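Local coordinates for transcriptional regulator I2 (Pseudomonas fluorescens A506, PDB 4MO7), which is a Crohn's disease-associated superantigen of the TetR family, and probably also binds DNA as a transcriptional regulator, at residues L35-H40 with S57-Q62; D54-S57 with Q62-S65. One frame throughout, in Å; residues are numbered along the deposited sequence.

Interaction 1. Residues L35-H40 with S57-Q62; sequences LQTAAH and SAVGIQ. With MG (magnesium ion), chain B.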
loop_
_atom_site.group_PDB
_atom_site.type_symbol
_atom_site.label_atom_id
_atom_site.label_comp_id
_atom_site.label_asym_id
_atom_site.label_seq_id
_atom_site.Cartn_x
_atom_site.Cartn_y
_atom_site.Cartn_z
ATOM N N LEU A 35 -3.406 -24.643 18.132
ATOM C CA LEU A 35 -2.972 -23.456 17.396
ATOM C C LEU A 35 -3.081 -23.690 15.900
ATOM O O LEU A 35 -3.605 -22.854 15.185
ATOM C CB LEU A 35 -1.509 -23.099 17.678
ATOM C CG LEU A 35 -1.238 -22.302 18.931
ATOM C CD1 LEU A 35 0.159 -21.713 18.861
ATOM C CD2 LEU A 35 -2.318 -21.243 19.032
ATOM N N GLN A 36 -2.521 -24.802 15.426
ATOM C CA GLN A 36 -2.495 -25.046 13.981
ATOM C C GLN A 36 -3.887 -25.242 13.452
ATOM O O GLN A 36 -4.184 -24.812 12.332
ATOM C CB GLN A 36 -1.714 -26.315 13.685
ATOM C CG GLN A 36 -0.255 -26.232 14.109
ATOM C CD GLN A 36 0.634 -26.186 12.906
ATOM O OE1 GLN A 36 1.147 -25.126 12.557
ATOM N NE2 GLN A 36 0.796 -27.334 12.233
ATOM N N THR A 37 -4.746 -25.905 14.225
ATOM C CA THR A 37 -6.131 -26.091 13.743
ATOM C C THR A 37 -6.939 -24.789 13.825
ATOM O O THR A 37 -7.708 -24.497 12.923
ATOM C CB THR A 37 -6.879 -27.207 14.530
ATOM O OG1 THR A 37 -6.117 -28.411 14.426
ATOM C CG2 THR A 37 -8.276 -27.435 13.943
ATOM N N ALA A 38 -6.752 -24.008 14.902
ATOM C CA ALA A 38 -7.403 -22.690 15.014
ATOM C C ALA A 38 -7.032 -21.806 13.835
ATOM O O ALA A 38 -7.853 -21.051 13.306
ATOM C CB ALA A 38 -6.954 -22.005 16.326
ATOM N N ALA A 39 -5.770 -21.866 13.412
ATOM C CA ALA A 39 -5.383 -21.046 12.256
ATOM C C ALA A 39 -6.268 -21.283 11.060
ATOM O O ALA A 39 -6.705 -20.344 10.424
ATOM C CB ALA A 39 -3.925 -21.259 11.882
ATOM N N HIS A 40 -6.598 -22.543 10.784
ATOM C CA HIS A 40 -7.512 -22.808 9.670
ATOM C C HIS A 40 -8.927 -22.336 9.890
ATOM O O HIS A 40 -9.515 -21.725 8.962
ATOM C CB HIS A 40 -7.533 -24.294 9.368
ATOM C CG HIS A 40 -6.280 -24.743 8.740
ATOM N ND1 HIS A 40 -6.027 -24.590 7.388
ATOM C CD2 HIS A 40 -5.178 -25.296 9.277
ATOM C CE1 HIS A 40 -4.816 -25.031 7.126
ATOM N NE2 HIS A 40 -4.286 -25.464 8.252
ATOM N N SER A 57 -14.564 -29.081 18.734
ATOM C CA SER A 57 -14.985 -30.192 17.881
ATOM C C SER A 57 -13.895 -30.546 16.842
ATOM O O SER A 57 -13.565 -31.714 16.642
ATOM C CB SER A 57 -16.283 -29.859 17.188
ATOM O OG SER A 57 -16.420 -30.613 15.994
ATOM N N ALA A 58 -13.343 -29.533 16.179
ATOM C CA ALA A 58 -12.188 -29.719 15.286
ATOM C C ALA A 58 -10.929 -30.404 15.882
ATOM O O ALA A 58 -10.205 -31.107 15.140
ATOM C CB ALA A 58 -11.813 -28.393 14.669
ATOM N N VAL A 59 -10.647 -30.206 17.178
ATOM C CA VAL A 59 -9.479 -30.805 17.795
ATOM C C VAL A 59 -9.863 -32.094 18.548
ATOM O O VAL A 59 -8.994 -32.789 19.065
ATOM C CB VAL A 59 -8.743 -29.803 18.737
ATOM C CG1 VAL A 59 -7.445 -30.352 19.204
ATOM C CG2 VAL A 59 -8.503 -28.502 17.971
ATOM N N GLY A 60 -11.149 -32.392 18.584
ATOM C CA GLY A 60 -11.634 -33.572 19.274
ATOM C C GLY A 60 -11.477 -33.387 20.774
ATOM O O GLY A 60 -10.866 -34.232 21.444
ATOM N N ILE A 61 -11.998 -32.271 21.297
ATOM C CA ILE A 61 -12.061 -32.038 22.744
ATOM C C ILE A 61 -13.351 -31.342 23.130
ATOM O O ILE A 61 -14.215 -31.084 22.269
ATOM C CB ILE A 61 -10.842 -31.271 23.292
ATOM C CG1 ILE A 61 -10.594 -29.968 22.515
ATOM C CG2 ILE A 61 -9.586 -32.128 23.204
ATOM C CD1 ILE A 61 -9.216 -29.378 22.727
ATOM N N GLN A 62 -13.506 -31.083 24.425
ATOM C CA GLN A 62 -14.674 -30.368 24.916
ATOM C C GLN A 62 -14.297 -28.907 25.105
ATOM O O GLN A 62 -13.166 -28.599 25.565
ATOM C CB GLN A 62 -15.202 -30.978 26.228
ATOM C CG GLN A 62 -16.726 -31.208 26.257
ATOM C CD GLN A 62 -17.231 -31.978 25.035
ATOM O OE1 GLN A 62 -16.595 -32.934 24.576
ATOM N NE2 GLN A 62 -18.369 -31.551 24.492
HETATM MG MG MG B . -2.371 -26.603 8.547
#

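Interaction 2. Residues D54-S57 with Q62-S65; sequences DLAS and QSGS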
loop_
_atom_site.group_PDB
_atom_site.type_symbol
_atom_site.label_atom_id
_atom_site.label_comp_id
_atom_site.label_asym_id
_atom_site.label_seq_id
_atom_site.Cartn_x
_atom_site.Cartn_y
_atom_site.Cartn_z
ATOM N N ASP A 54 -16.812 -24.835 17.960
ATOM C CA ASP A 54 -16.105 -25.137 16.709
ATOM C C ASP A 54 -14.654 -25.604 16.914
ATOM O O ASP A 54 -14.251 -26.619 16.346
ATOM C CB ASP A 54 -16.153 -23.919 15.775
ATOM C CG ASP A 54 -17.545 -23.622 15.279
ATOM O OD1 ASP A 54 -18.383 -24.547 15.309
ATOM O OD2 ASP A 54 -17.796 -22.476 14.832
ATOM N N LEU A 55 -13.862 -24.890 17.712
ATOM C CA LEU A 55 -12.465 -25.277 17.886
ATOM C C LEU A 55 -12.349 -26.602 18.626
ATOM O O LEU A 55 -11.473 -27.407 18.333
ATOM C CB LEU A 55 -11.660 -24.183 18.603
ATOM C CG LEU A 55 -10.140 -24.318 18.630
ATOM C CD1 LEU A 55 -9.606 -24.722 17.268
ATOM C CD2 LEU A 55 -9.534 -23.005 19.065
ATOM N N ALA A 56 -13.251 -26.841 19.572
ATOM C CA ALA A 56 -13.149 -28.018 20.403
ATOM C C ALA A 56 -13.531 -29.220 19.555
ATOM O O ALA A 56 -12.878 -30.265 19.626
ATOM C CB ALA A 56 -14.055 -27.884 21.625
ATOM N N SER A 57 -14.564 -29.081 18.734
ATOM C CA SER A 57 -14.985 -30.192 17.881
ATOM C C SER A 57 -13.895 -30.546 16.842
ATOM O O SER A 57 -13.565 -31.714 16.642
ATOM C CB SER A 57 -16.283 -29.859 17.188
ATOM O OG SER A 57 -16.420 -30.613 15.994
ATOM N N GLN A 62 -13.506 -31.083 24.425
ATOM C CA GLN A 62 -14.674 -30.368 24.916
ATOM C C GLN A 62 -14.297 -28.907 25.105
ATOM O O GLN A 62 -13.166 -28.599 25.565
ATOM C CB GLN A 62 -15.202 -30.978 26.228
ATOM C CG GLN A 62 -16.726 -31.208 26.257
ATOM C CD GLN A 62 -17.231 -31.978 25.035
ATOM O OE1 GLN A 62 -16.595 -32.934 24.576
ATOM N NE2 GLN A 62 -18.369 -31.551 24.492
ATOM N N SER A 63 -15.264 -28.049 24.741
ATOM C CA SER A 63 -15.183 -26.592 24.756
ATOM C C SER A 63 -14.374 -26.090 25.914
ATOM O O SER A 63 -13.552 -25.176 25.767
ATOM C CB SER A 63 -16.596 -25.970 24.858
ATOM O OG SER A 63 -17.170 -25.642 23.598
ATOM N N GLY A 64 -14.629 -26.660 27.086
ATOM C CA GLY A 64 -14.054 -26.146 28.328
ATOM C C GLY A 64 -12.576 -26.467 28.502
ATOM O O GLY A 64 -11.861 -25.835 29.282
ATOM N N SER A 65 -12.099 -27.451 27.769
ATOM C CA SER A 65 -10.684 -27.843 27.862
ATOM C C SER A 65 -9.795 -26.919 27.018
ATOM O O SER A 65 -8.549 -26.917 27.121
ATOM C CB SER A 65 -10.532 -29.270 27.363
ATOM O OG SER A 65 -10.951 -29.313 26.020
#

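Interaction 1. Residues L35-H40 with S57-Q62
Thr37, on helix 30-45, faces the C-terminal end of helix 52-59, and its CA lies 7.1 Å from the CA of Val59, close enough for short side chains to meet directly. Thr37 carries the contact by its carbon branch. With CG2 anti to the backbone N, the methyl reaches across to Ala58, where Thr37 CG2 comes to 3.7 Å from Ala58 CB, meeting that methyl from its flank. The second partner, Val59, crosses Thr37 at a slant: its CG2 methyl comes to 4.0 Å from Thr37 CB. The same first torsion (chi1 -56°) places OG1 beside the backbone N, where it hydrogen-bonds Lys33 O one turn earlier in its own helix. Threonine thus suits both roles, its hydroxyl satisfied by its own helix and its methyl left for the neighbour. Ala58 is small enough to let the helices approach and also touches Leu41, while Val59 continues onto Leu34. Just beyond, Gly60 is the first residue to leave helical backbone angles, in a Schellman motif, with a positive phi (70°) that favours glycine. Further along helix 30-45, His40 binds a magnesium ion through NE2 at 2.2 Å; the ion is equally far from CD2 and CE1, so it stands in front of the nitrogen. Between 35-40 and 57-62, though, only methyl and methine carbons meet; the contact is therefore one of shape, with the hydroxyl and the metal taking no part in it.

Interaction 2. Residues D54-S57 with Q62-S65
In the helix-turn-helix unit of the TetR-family DNA-binding region, the chain after the turn brings Ser63 back over Ala56 of helix 52-59. Their CA atoms are 5.0 Å apart, a closeness that leaves room for little more than a methyl group. Ala56 supplies just that: its CB points at the returning chain and lies over the face of the peptide linking Gln62 to Ser63. Ala56 CB is 3.3 Å from Ser63 N and 3.6 Å from Gln62 C, so one methyl is pressed against flat backbone rather than against another side chain. In TetR relatives the recognition helix begins about here, and the small Ala56 in this protein probably allows the close approach. Ala56 is buried, its methyl also touching Ile61 and Ile66. Gln62 meets it through backbone alone; its long amide side chain leaves in the other direction and is exposed, a suitable place for a polar residue. Ser63 OG stays 4.3 Å from Ala56 CB, too far for more than loose contact, and the Ser63 side chain instead brushes Val52 and Arg53. Ser65 N donates to Gln62 O at 2.7 Å, closing the backbone on itself beside Ala56. On the far side of helix 52-59, Asp54 points away from the returning chain, and its OD2 forms a salt bridge with Lys45 of helix 30-45.

In the fold
Both contacts use helix 52-59, from different sides: interaction 1 sets its C-terminal end against helix 30-45, and interaction 2 folds the chain that follows back over it. Their centres are 8 Å apart, and they share Ser57 and Gln62. Interaction 1 is a surface contact between side-chain methyls, with no buried residue among those that touch. Interaction 2 is partly buried, a methyl meeting the backbone. A probable hydrogen bond from Ile61 N to Ala56 O, 2.8 Å, ties the two across the helix end, and Leu55 CD1 packs on Ala38 CA at 3.8 Å. Together they join the helices and the chain after them in the probable DNA-binding region.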